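Local coordinates for venom allergen-like (VAL) 4 protein (Schistosoma mansoni, PDB 4P27) that binds lipids as a glycosylated venom allergen-like member of the SCP/TAPS (CAP) superfamily, although it lacks the prototypical CAP motifs, at residues Y12-K17 and K113-N118; D21-R26 and L36-W41; K89-E94 and Y134-N139; D59-N64 and Q76-Y81. All coordinates share one frame; numbering follows the deposited sequence.

Contact 1. Residues Y12-K17 and K113-N118; sequences YNFHKK and KQMVWN. With NAG (2-acetamido-2-deoxy-beta-D-glucopyranose), chain B.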
# COMPACT_ATOMS: atom_id res chain seq x y z
N TYR A 12 -7.73 -5.20 -2.38
CA TYR A 12 -7.91 -5.49 -0.93
C TYR A 12 -7.34 -6.83 -0.53
O TYR A 12 -6.51 -6.93 0.43
CB TYR A 12 -9.42 -5.39 -0.58
CG TYR A 12 -9.75 -5.42 0.89
CD1 TYR A 12 -8.84 -4.89 1.87
CD2 TYR A 12 -10.95 -5.97 1.34
CE1 TYR A 12 -9.17 -4.88 3.22
CE2 TYR A 12 -11.28 -6.02 2.73
CZ TYR A 12 -10.38 -5.48 3.65
OH TYR A 12 -10.68 -5.51 5.00
N ASN A 13 -7.68 -7.87 -1.31
CA ASN A 13 -7.14 -9.21 -0.95
C ASN A 13 -5.63 -9.32 -1.16
O ASN A 13 -4.95 -10.09 -0.49
CB ASN A 13 -7.79 -10.31 -1.82
CG ASN A 13 -9.28 -10.57 -1.49
OD1 ASN A 13 -10.01 -11.02 -2.37
ND2 ASN A 13 -9.74 -10.21 -0.30
N PHE A 14 -5.12 -8.68 -2.19
CA PHE A 14 -3.68 -8.73 -2.43
C PHE A 14 -2.97 -8.08 -1.19
O PHE A 14 -1.99 -8.61 -0.70
CB PHE A 14 -3.35 -7.92 -3.72
CG PHE A 14 -1.91 -8.08 -4.14
CD1 PHE A 14 -0.90 -7.28 -3.56
CD2 PHE A 14 -1.54 -9.00 -5.10
CE1 PHE A 14 0.42 -7.45 -3.91
CE2 PHE A 14 -0.20 -9.16 -5.50
CZ PHE A 14 0.78 -8.39 -4.90
N HIS A 15 -3.51 -6.96 -0.69
CA HIS A 15 -2.90 -6.35 0.52
C HIS A 15 -3.02 -7.24 1.77
O HIS A 15 -2.04 -7.44 2.49
CB HIS A 15 -3.58 -5.01 0.85
CG HIS A 15 -3.10 -3.89 0.01
ND1 HIS A 15 -3.58 -3.66 -1.26
CD2 HIS A 15 -2.26 -2.84 0.29
CE1 HIS A 15 -3.01 -2.56 -1.76
NE2 HIS A 15 -2.24 -2.02 -0.82
N LYS A 16 -4.18 -7.87 1.98
CA LYS A 16 -4.30 -8.88 3.04
C LYS A 16 -3.28 -9.98 2.92
O LYS A 16 -2.67 -10.35 3.90
CB LYS A 16 -5.74 -9.44 3.13
CG LYS A 16 -6.65 -8.34 3.57
CD LYS A 16 -7.95 -8.84 4.19
CE LYS A 16 -8.96 -9.13 3.10
NZ LYS A 16 -10.25 -9.43 3.81
N LYS A 17 -3.09 -10.49 1.71
CA LYS A 17 -2.18 -11.59 1.50
C LYS A 17 -0.69 -11.17 1.76
O LYS A 17 0.05 -11.93 2.33
CB LYS A 17 -2.22 -12.05 0.04
CG LYS A 17 -1.60 -13.44 -0.09
CD LYS A 17 -0.70 -13.54 -1.28
CE LYS A 17 0.04 -14.87 -1.28
NZ LYS A 17 1.29 -14.66 -2.08
N LYS A 113 6.77 -0.48 1.69
CA LYS A 113 6.72 -0.15 3.09
C LYS A 113 5.32 0.25 3.59
O LYS A 113 4.93 -0.14 4.68
CB LYS A 113 7.73 0.99 3.50
CG LYS A 113 9.21 0.61 3.37
CD LYS A 113 10.11 1.83 3.74
CE LYS A 113 10.14 2.04 5.25
NZ LYS A 113 11.15 3.14 5.58
N GLN A 114 4.59 1.01 2.79
CA GLN A 114 3.25 1.37 3.13
C GLN A 114 2.35 0.11 3.17
O GLN A 114 1.46 0.04 4.03
CB GLN A 114 2.68 2.36 2.09
CG GLN A 114 1.24 2.72 2.39
CD GLN A 114 1.10 3.49 3.75
OE1 GLN A 114 1.28 4.71 3.78
NE2 GLN A 114 0.72 2.81 4.83
N MET A 115 2.56 -0.84 2.24
CA MET A 115 1.70 -2.06 2.25
C MET A 115 1.91 -2.89 3.50
O MET A 115 0.99 -3.50 3.96
CB MET A 115 1.97 -2.98 1.04
CG MET A 115 1.45 -2.35 -0.30
SD MET A 115 1.83 -3.48 -1.69
CE MET A 115 0.67 -4.71 -1.38
N VAL A 116 3.12 -2.91 4.08
CA VAL A 116 3.35 -3.72 5.28
C VAL A 116 3.44 -2.88 6.57
O VAL A 116 3.91 -3.35 7.58
CB VAL A 116 4.61 -4.63 5.16
CG1 VAL A 116 4.41 -5.73 4.09
CG2 VAL A 116 5.92 -3.83 4.95
N TRP A 117 2.85 -1.69 6.53
CA TRP A 117 2.97 -0.73 7.61
C TRP A 117 2.13 -1.22 8.74
O TRP A 117 0.90 -1.44 8.61
CB TRP A 117 2.59 0.71 7.17
CG TRP A 117 3.09 1.66 8.22
CD1 TRP A 117 2.36 2.23 9.26
CD2 TRP A 117 4.43 2.14 8.34
NE1 TRP A 117 3.21 3.04 10.05
CE2 TRP A 117 4.48 2.99 9.50
CE3 TRP A 117 5.61 1.91 7.59
CZ2 TRP A 117 5.68 3.62 9.92
CZ3 TRP A 117 6.80 2.59 8.01
CH2 TRP A 117 6.79 3.41 9.16
N ASN A 118 2.78 -1.44 9.87
CA ASN A 118 2.05 -2.14 10.97
C ASN A 118 0.89 -1.36 11.62
O ASN A 118 -0.11 -1.98 12.02
CB ASN A 118 3.03 -2.64 12.04
CG ASN A 118 3.59 -1.49 12.87
OD1 ASN A 118 3.69 -0.32 12.41
ND2 ASN A 118 4.03 -1.83 14.08
C1 NAG B . 4.45 -1.05 15.12
C2 NAG B . 3.99 -1.40 16.54
C3 NAG B . 4.69 -0.61 17.60
C4 NAG B . 6.17 -0.73 17.37
C5 NAG B . 6.49 -0.15 16.01
C6 NAG B . 7.99 -0.10 15.84
C7 NAG B . 1.73 -2.08 16.37
C8 NAG B . 0.30 -1.71 16.49
N2 NAG B . 2.59 -1.19 16.75
O3 NAG B . 4.33 -1.13 18.88
O4 NAG B . 6.85 -0.01 18.36
O5 NAG B . 5.86 -0.93 15.01
O6 NAG B . 8.36 0.32 14.55
O7 NAG B . 2.03 -3.14 15.91

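Contact 2. Residues D21-R26 and L36-W41; sequences DVKNCR and LTKLKW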
# COMPACT_ATOMS: atom_id res chain seq x y z
N ASP A 21 1.63 -12.95 4.46
CA ASP A 21 2.91 -13.44 4.07
C ASP A 21 4.09 -12.88 4.88
O ASP A 21 4.98 -13.66 5.27
CB ASP A 21 3.17 -13.07 2.66
CG ASP A 21 2.42 -13.96 1.69
OD1 ASP A 21 1.80 -14.90 2.15
OD2 ASP A 21 2.48 -13.70 0.49
N VAL A 22 4.16 -11.54 5.05
CA VAL A 22 5.30 -10.95 5.79
C VAL A 22 5.29 -11.42 7.26
O VAL A 22 6.38 -11.65 7.81
CB VAL A 22 5.41 -9.38 5.63
CG1 VAL A 22 4.41 -8.63 6.50
CG2 VAL A 22 6.83 -8.90 5.93
N LYS A 23 4.12 -11.60 7.89
CA LYS A 23 4.08 -12.26 9.23
C LYS A 23 4.55 -13.73 9.32
O LYS A 23 4.67 -14.24 10.42
CB LYS A 23 2.73 -12.23 9.82
CG LYS A 23 2.33 -10.84 10.11
CD LYS A 23 1.18 -10.82 11.07
CE LYS A 23 -0.04 -11.29 10.36
NZ LYS A 23 -1.24 -10.70 10.98
N ASN A 24 4.77 -14.38 8.18
CA ASN A 24 4.98 -15.82 8.14
C ASN A 24 6.16 -16.14 7.26
O ASN A 24 6.15 -17.19 6.66
CB ASN A 24 3.75 -16.47 7.51
CG ASN A 24 2.63 -16.52 8.48
OD1 ASN A 24 2.75 -17.25 9.45
ND2 ASN A 24 1.61 -15.63 8.35
N CYS A 25 7.12 -15.21 7.11
CA CYS A 25 8.40 -15.48 6.44
C CYS A 25 8.27 -15.71 4.97
O CYS A 25 9.13 -16.34 4.37
CB CYS A 25 9.14 -16.68 7.05
SG CYS A 25 9.69 -16.43 8.73
N ARG A 26 7.22 -15.18 4.37
CA ARG A 26 6.93 -15.54 3.02
C ARG A 26 7.26 -14.37 2.13
O ARG A 26 7.05 -14.45 0.94
CB ARG A 26 5.46 -15.99 2.84
CG ARG A 26 5.13 -17.42 3.35
CD ARG A 26 3.65 -17.81 3.02
NE ARG A 26 2.83 -18.14 4.22
CZ ARG A 26 1.70 -17.52 4.62
NH1 ARG A 26 1.21 -16.49 3.95
NH2 ARG A 26 1.06 -17.92 5.72
N LEU A 36 0.76 -6.95 12.85
CA LEU A 36 0.32 -5.91 11.88
C LEU A 36 -1.14 -5.76 12.19
O LEU A 36 -1.81 -6.74 12.42
CB LEU A 36 0.47 -6.42 10.44
CG LEU A 36 1.87 -6.71 9.98
CD1 LEU A 36 1.78 -7.23 8.55
CD2 LEU A 36 2.85 -5.52 10.14
N THR A 37 -1.64 -4.54 12.24
CA THR A 37 -3.03 -4.36 12.40
C THR A 37 -3.76 -4.96 11.17
O THR A 37 -3.25 -4.83 10.02
CB THR A 37 -3.28 -2.85 12.53
OG1 THR A 37 -2.45 -2.41 13.59
CG2 THR A 37 -4.72 -2.51 12.90
N LYS A 38 -4.94 -5.57 11.37
CA LYS A 38 -5.82 -6.06 10.27
C LYS A 38 -6.36 -4.87 9.52
O LYS A 38 -6.92 -3.96 10.14
CB LYS A 38 -7.09 -6.81 10.76
CG LYS A 38 -6.86 -8.14 11.45
CD LYS A 38 -6.20 -9.16 10.55
CE LYS A 38 -5.17 -9.93 11.36
NZ LYS A 38 -5.39 -11.38 11.13
N LEU A 39 -6.27 -4.90 8.18
CA LEU A 39 -6.74 -3.78 7.38
C LEU A 39 -8.24 -3.84 7.29
O LEU A 39 -8.73 -4.87 7.02
CB LEU A 39 -6.21 -3.95 5.95
CG LEU A 39 -4.76 -3.65 5.74
CD1 LEU A 39 -4.41 -3.76 4.23
CD2 LEU A 39 -4.40 -2.27 6.32
N LYS A 40 -8.95 -2.74 7.41
CA LYS A 40 -10.37 -2.70 7.08
C LYS A 40 -10.60 -1.71 5.95
O LYS A 40 -10.01 -0.65 5.93
CB LYS A 40 -11.16 -2.19 8.29
CG LYS A 40 -11.21 -3.25 9.37
CD LYS A 40 -11.48 -2.65 10.76
CE LYS A 40 -11.99 -1.21 10.70
NZ LYS A 40 -10.88 -0.36 11.23
N TRP A 41 -11.46 -2.08 5.02
CA TRP A 41 -11.76 -1.22 3.90
C TRP A 41 -12.49 -0.01 4.37
O TRP A 41 -13.26 -0.13 5.27
CB TRP A 41 -12.67 -1.97 2.94
CG TRP A 41 -12.88 -1.21 1.67
CD1 TRP A 41 -13.93 -0.38 1.37
CD2 TRP A 41 -12.00 -1.18 0.55
NE1 TRP A 41 -13.77 0.14 0.08
CE2 TRP A 41 -12.60 -0.36 -0.44
CE3 TRP A 41 -10.78 -1.82 0.26
CZ2 TRP A 41 -11.99 -0.11 -1.70
CZ3 TRP A 41 -10.18 -1.58 -1.05
CH2 TRP A 41 -10.80 -0.76 -1.98
O HOH W 1 -0.53 -9.48 13.73

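Contact 3. Residues K89-E94 and Y134-N139; sequences KDWLEE and YLIVCN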
# COMPACT_ATOMS: atom_id res chain seq x y z
N LYS A 89 1.84 -6.09 -7.94
CA LYS A 89 3.06 -6.84 -7.93
C LYS A 89 4.27 -5.90 -8.03
O LYS A 89 5.30 -6.12 -7.40
CB LYS A 89 3.08 -7.77 -9.13
CG LYS A 89 3.98 -8.95 -8.89
CD LYS A 89 4.70 -9.46 -10.15
CE LYS A 89 5.32 -10.82 -9.81
NZ LYS A 89 5.60 -11.70 -10.98
N ASP A 90 4.15 -4.87 -8.85
CA ASP A 90 5.16 -3.84 -8.86
C ASP A 90 5.39 -3.18 -7.46
O ASP A 90 6.54 -2.97 -7.00
CB ASP A 90 4.77 -2.79 -9.87
CG ASP A 90 5.77 -1.67 -9.93
OD1 ASP A 90 6.93 -1.96 -10.19
OD2 ASP A 90 5.42 -0.49 -9.74
N TRP A 91 4.30 -2.81 -6.79
CA TRP A 91 4.45 -2.23 -5.45
C TRP A 91 5.13 -3.24 -4.53
O TRP A 91 6.08 -2.91 -3.79
CB TRP A 91 3.06 -1.89 -4.87
CG TRP A 91 2.38 -0.74 -5.50
CD1 TRP A 91 2.87 0.09 -6.44
CD2 TRP A 91 1.03 -0.33 -5.22
NE1 TRP A 91 1.88 1.05 -6.81
CE2 TRP A 91 0.75 0.78 -6.03
CE3 TRP A 91 0.03 -0.79 -4.31
CZ2 TRP A 91 -0.49 1.43 -6.00
CZ3 TRP A 91 -1.16 -0.15 -4.32
CH2 TRP A 91 -1.43 0.92 -5.15
N LEU A 92 4.63 -4.47 -4.50
CA LEU A 92 5.19 -5.50 -3.61
C LEU A 92 6.72 -5.72 -3.78
O LEU A 92 7.49 -5.78 -2.81
CB LEU A 92 4.40 -6.84 -3.81
CG LEU A 92 5.08 -8.09 -3.19
CD1 LEU A 92 5.15 -7.99 -1.68
CD2 LEU A 92 4.33 -9.38 -3.59
N GLU A 93 7.17 -5.83 -5.02
CA GLU A 93 8.52 -6.35 -5.28
C GLU A 93 9.54 -5.28 -5.02
O GLU A 93 10.72 -5.55 -5.11
CB GLU A 93 8.67 -6.77 -6.73
CG GLU A 93 7.48 -7.55 -7.17
CD GLU A 93 7.85 -8.90 -7.61
OE1 GLU A 93 8.12 -9.73 -6.75
OE2 GLU A 93 7.88 -9.09 -8.83
N GLU A 94 9.09 -4.09 -4.68
CA GLU A 94 9.99 -3.16 -4.09
C GLU A 94 10.62 -3.68 -2.84
O GLU A 94 11.57 -3.05 -2.36
CB GLU A 94 9.27 -1.86 -3.73
CG GLU A 94 8.74 -1.12 -4.92
CD GLU A 94 8.14 0.19 -4.49
OE1 GLU A 94 8.08 0.51 -3.26
OE2 GLU A 94 7.72 0.90 -5.38
N TYR A 134 -4.44 2.06 -16.33
CA TYR A 134 -5.19 2.51 -15.15
C TYR A 134 -4.24 3.51 -14.47
O TYR A 134 -3.05 3.30 -14.46
CB TYR A 134 -5.40 1.30 -14.25
CG TYR A 134 -6.48 0.37 -14.74
CD1 TYR A 134 -7.82 0.76 -14.69
CD2 TYR A 134 -6.17 -0.88 -15.28
CE1 TYR A 134 -8.81 -0.08 -15.14
CE2 TYR A 134 -7.17 -1.74 -15.70
CZ TYR A 134 -8.45 -1.34 -15.66
OH TYR A 134 -9.45 -2.16 -16.09
N LEU A 135 -4.81 4.58 -13.94
CA LEU A 135 -4.32 5.26 -12.76
C LEU A 135 -4.98 4.57 -11.53
O LEU A 135 -6.19 4.60 -11.38
CB LEU A 135 -4.69 6.72 -12.83
CG LEU A 135 -4.13 7.54 -11.63
CD1 LEU A 135 -2.63 7.32 -11.40
CD2 LEU A 135 -4.31 8.98 -11.96
N ILE A 136 -4.17 3.87 -10.73
CA ILE A 136 -4.62 3.29 -9.45
C ILE A 136 -4.09 4.10 -8.23
O ILE A 136 -2.89 4.44 -8.20
CB ILE A 136 -4.09 1.89 -9.35
CG1 ILE A 136 -4.53 1.11 -10.61
CG2 ILE A 136 -4.53 1.22 -8.03
CD1 ILE A 136 -3.61 -0.05 -10.90
N VAL A 137 -5.01 4.50 -7.32
CA VAL A 137 -4.73 5.29 -6.12
C VAL A 137 -5.18 4.40 -4.97
O VAL A 137 -6.34 4.01 -4.98
CB VAL A 137 -5.53 6.59 -6.10
CG1 VAL A 137 -5.25 7.44 -4.83
CG2 VAL A 137 -5.23 7.39 -7.39
N CYS A 138 -4.27 4.04 -4.04
CA CYS A 138 -4.66 3.47 -2.71
C CYS A 138 -4.33 4.47 -1.66
O CYS A 138 -3.21 5.03 -1.69
CB CYS A 138 -3.93 2.18 -2.37
SG CYS A 138 -4.59 0.75 -3.26
N ASN A 139 -5.33 4.74 -0.81
CA ASN A 139 -5.19 5.56 0.39
C ASN A 139 -5.18 4.67 1.59
O ASN A 139 -5.88 3.64 1.63
CB ASN A 139 -6.26 6.62 0.56
CG ASN A 139 -6.16 7.68 -0.49
OD1 ASN A 139 -5.06 8.05 -0.85
ND2 ASN A 139 -7.33 8.17 -1.03

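Contact 4. Residues D59-N64 and Q76-Y81; sequences DSNDPN and QNLADY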
# COMPACT_ATOMS: atom_id res chain seq x y z
N ASP A 59 1.33 12.20 -11.19
CA ASP A 59 1.71 13.39 -10.38
C ASP A 59 0.53 14.37 -10.26
O ASP A 59 -0.03 14.82 -11.25
CB ASP A 59 2.94 14.09 -11.04
CG ASP A 59 2.67 14.50 -12.52
OD1 ASP A 59 2.17 15.63 -12.74
OD2 ASP A 59 2.91 13.70 -13.48
N SER A 60 0.11 14.72 -9.07
CA SER A 60 -0.98 15.68 -9.05
C SER A 60 -0.96 16.49 -7.78
O SER A 60 -0.70 17.69 -7.82
CB SER A 60 -2.34 14.99 -9.25
OG SER A 60 -2.74 14.22 -8.12
N ASN A 61 -1.27 15.82 -6.66
CA ASN A 61 -0.43 15.78 -5.46
C ASN A 61 0.12 17.12 -5.03
O ASN A 61 1.25 17.20 -4.56
CB ASN A 61 0.67 14.73 -5.61
CG ASN A 61 0.08 13.38 -5.90
OD1 ASN A 61 -0.68 12.84 -5.06
ND2 ASN A 61 0.34 12.86 -7.13
N ASP A 62 -0.68 18.17 -5.21
CA ASP A 62 -2.01 18.33 -4.56
C ASP A 62 -2.17 17.70 -3.15
O ASP A 62 -2.74 16.59 -3.00
CB ASP A 62 -3.19 17.94 -5.51
CG ASP A 62 -4.44 18.71 -5.21
OD1 ASP A 62 -4.46 19.40 -4.17
OD2 ASP A 62 -5.42 18.61 -5.95
N PRO A 63 -1.69 18.42 -2.10
CA PRO A 63 -2.21 18.17 -0.74
C PRO A 63 -3.74 18.15 -0.39
O PRO A 63 -4.06 17.51 0.59
CB PRO A 63 -1.35 19.11 0.12
CG PRO A 63 -0.01 18.98 -0.56
CD PRO A 63 -0.39 19.13 -2.02
N ASN A 64 -4.67 18.75 -1.15
CA ASN A 64 -6.13 18.40 -1.08
C ASN A 64 -6.40 16.83 -1.16
O ASN A 64 -7.37 16.32 -0.63
CB ASN A 64 -6.95 19.16 -2.19
CG ASN A 64 -8.49 19.26 -1.89
OD1 ASN A 64 -9.19 20.25 -2.28
ND2 ASN A 64 -9.03 18.26 -1.21
N GLN A 76 -0.40 7.13 0.73
CA GLN A 76 -0.94 6.90 -0.62
C GLN A 76 0.07 6.12 -1.44
O GLN A 76 1.27 6.37 -1.37
CB GLN A 76 -1.29 8.22 -1.26
CG GLN A 76 -2.07 8.08 -2.57
CD GLN A 76 -2.57 9.45 -3.04
OE1 GLN A 76 -1.81 10.15 -3.66
NE2 GLN A 76 -3.76 9.87 -2.61
N ASN A 77 -0.40 5.14 -2.18
CA ASN A 77 0.44 4.47 -3.18
C ASN A 77 -0.26 4.74 -4.53
O ASN A 77 -1.51 4.70 -4.63
CB ASN A 77 0.38 2.94 -2.95
CG ASN A 77 1.34 2.47 -1.88
OD1 ASN A 77 2.14 3.25 -1.39
ND2 ASN A 77 1.26 1.20 -1.46
N LEU A 78 0.54 5.00 -5.56
CA LEU A 78 0.02 5.27 -6.91
C LEU A 78 0.62 4.28 -7.92
O LEU A 78 1.79 3.75 -7.75
CB LEU A 78 0.43 6.68 -7.35
CG LEU A 78 -0.01 7.89 -6.55
CD1 LEU A 78 0.67 9.18 -7.11
CD2 LEU A 78 -1.51 8.06 -6.55
N ALA A 79 -0.15 3.93 -8.96
CA ALA A 79 0.42 3.04 -9.99
C ALA A 79 -0.13 3.47 -11.36
O ALA A 79 -1.26 3.98 -11.46
CB ALA A 79 0.14 1.58 -9.71
N ASP A 80 0.71 3.40 -12.39
CA ASP A 80 0.26 3.82 -13.72
C ASP A 80 0.55 2.56 -14.50
O ASP A 80 1.70 2.26 -14.70
CB ASP A 80 1.09 5.01 -14.25
CG ASP A 80 0.76 5.34 -15.77
OD1 ASP A 80 -0.23 4.77 -16.34
OD2 ASP A 80 1.44 6.23 -16.35
N TYR A 81 -0.47 1.73 -14.77
CA TYR A 81 -0.18 0.35 -15.16
C TYR A 81 -1.30 -0.28 -15.97
O TYR A 81 -2.51 0.04 -15.76
CB TYR A 81 -0.03 -0.56 -13.94
CG TYR A 81 1.31 -1.10 -13.79
CD1 TYR A 81 2.30 -0.31 -13.21
CD2 TYR A 81 1.61 -2.40 -14.18
CE1 TYR A 81 3.55 -0.76 -13.00
CE2 TYR A 81 2.90 -2.88 -14.01
CZ TYR A 81 3.85 -2.02 -13.41
OH TYR A 81 5.14 -2.35 -13.18

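Contact 1. Residues Y12-K17 and K113-N118
Met-115 pushes its terminal methyl into the angle between two aromatic side chains of helix 6-22, Phe-14 and His-15. CE lies over one face of the imidazole, 4.0 Å from the His-15 ring centroid and only 14° off the ring normal, a CH-pi contact. The same methyl meets the rim of Phe-14 near the ring plane, with Met-115 CE 3.7 Å from Phe-14 CD1. Further back, Met-115 CG passes His-15 NE2 at 3.7 Å, while the sulfur takes an oblique position, Met-115 SD being 4.8 Å from the His-15 centroid. The chain is straight at chi2 and bends at chi3 (73°); that last turn carries CE over the imidazole. The two aromatics diverge at their first torsions: Phe-14 puts CG anti to its backbone N (chi1 -172°), His-15 anti to its carbonyl carbon. This is where helix 110-115 meets the N-terminal helix in one helical layer of the alpha-beta-alpha sandwich of the CAP fold, and the methionine comes off the last helical residue before Val-116 leaves the helix. The buried imidazole is held from both nitrogens, ND1 by Ile-11 O and NE2 by the Tyr-140 hydroxyl, which fixes its rotation and hence the face offered to the methyl. Helix 84-93 covers the far parts of the cluster, with Trp-91 against Met-115 and Met-88 and Leu-92 against Phe-14. Past the helix end the chain runs to Asn-118, whose ND2 is joined to C1 of an N-linked NAG; that sugar also hydrogen-bonds to Asn-35 ND2.

Contact 2. Residues D21-R26 and L36-W41
Val-22 holds CG1 in the crowded position between its backbone N and carbonyl carbon (chi1 78°), and Leu-36 swings CG anti to its carbonyl carbon; with these torsions the two branched side chains meet crosswise, at about a right angle. Val-22 CG1 and Leu-36 CD1 touch at 3.6 Å. Lys-23 supplies the second apolar surface: its chain slides past Leu-36 in the opposite direction, with Lys-23 CG 4.0 Å from Leu-36 CD1. Its bend at chi3 (-72°) brings the ammonium within reach of a water molecule that accepts from Lys-23 NZ at 3.1 Å and from the backbone amide, Leu-36 N, at 3.0 Å.

The contact joins the end of helix 6-22, where a type I turn runs from Val-22 to Cys-25, to the extended chain leading into edge strand 40-41. Just ahead of the turn, Asp-21 O accepts backbone bonds from both Asn-24 N and Arg-26 N, and Cys-25 is linked by a disulfide to Cys-158. Leu-36 also lies on Arg-19 and Asn-118.

At the outer side the chemistry changes. Lys-38 crosses Lys-23 at about a right angle, and the two ammonium nitrogens, Lys-23 NZ and Lys-38 NZ, stand 4.2 Å apart. Such closeness of like charges would tend to lower the proton affinity of one or both lysines, while the bridging water, accepting from Lys-23, may ease the repulsion.

Contact 3. Residues K89-E94 and Y134-N139
The indole of Trp-91 points end-on at strand 133-141 and meets it with the far edge of its six-membered ring. Cys-138 SG lies practically in the ring plane, 88° off the normal and 4.8 Å from the centroid of that ring, so this is an edge-on sulfur-aromatic contact. The sulfur sits evenly against the outer bond of the ring, 3.7 Å from both Trp-91 CH2 and Trp-91 CZ3. Cys-138 CB follows close behind, 3.9 Å from CH2 of Trp-91. Two residues earlier on the strand, Ile-136 comes up obliquely, its CG2 4.2 Å from Trp-91 CH2. Both Ile-136 and Cys-138 direct their side chains at the helix, as alternate residues of a strand do, while Val-137 between them faces away onto helix 43-54.

In Trp-91, chi1 (-71°) sends the side chain from helix 84-93 across to the sheet, and chi2 near zero (-6°) sets the roll of the indole that puts its CZ3-CH2 edge at Cys-138. The pyrrole end is anchored: NE1 is hydrogen-bonded to Leu-78 O of strand 75-81, so the indole cannot easily rotate and its only polar atom is satisfied in a buried place. His-15 packs on the ring from helix 6-22.

Cys-138 is equally fixed, being disulfide-bonded to Cys-125 on the antiparallel neighbour strand, where the two face each other at a non-hydrogen-bonded pair. A buried tryptophan standing between helix and sheet, with a cross-strand disulfide at its edge, is here part of one helix-sheet interface of the alpha-beta-alpha sandwich that defines the CAP domain.

Contact 4. Residues D59-N64 and Q76-Y81
Strand 75-81 is an outermost strand of the main sheet, and the loop that follows helix 43-54 runs alongside one of its faces. Contact is made at the surface by Asn-61 alone on the loop side, which meets Gln-76 and Leu-78, two alternate residues with side chains directed at the loop. The Asn-61 and Leu-78 side chains approach from opposite directions, the amide ending close to the CD1 methyl, and Asn-61 crosses the Gln-76 side chain obliquely, the two amide planes turned 63° to each other. Asn-61 is poorly ordered and its amide is probably turned over in the model, so the identity of the atoms it presents is doubtful.

Gln-76 is much more firmly placed. Its chain is extended, with CG opposite the backbone N (chi1 -171°), and both ends of its amide are used: NE2 bonds to Asn-139 OD1 on the next strand, and OE1 accepts from Gln-52 NE2 of helix 43-54. Within the loop, Asn-64 N gives a weak bond to Asp-62 OD1 at 3.1 Å, and Phe-66 packs on both amide side chains. This is an irregular loop lying over an edge strand, between the sheet and helix 43-54, on the face of the CAP sandwich's sheet away from helix 84-93.

Contacts 1 and 3 belong to the core; contact 4 lies at the surface and contact 2 is partly buried. The two core contacts adjoin, Cys-138 of contact 3 lying against His-15 of contact 1, and both rely on sulfur and aromatic groups with their polar atoms satisfied by neighbouring residues. Contact 2 shares helix 6-22 with contact 1 and touches it through Asn-118 and Thr-37, but adds a bridging water and two like lysine charges near the surface. Contacts 3 and 4 use adjacent strands, 133-141 and 75-81, approached from opposite faces; contact 4 pairs amides with a leucine methyl. Contacts 2 and 4 lie on opposite sides of the chain's centre, their own centres about 24 Å apart.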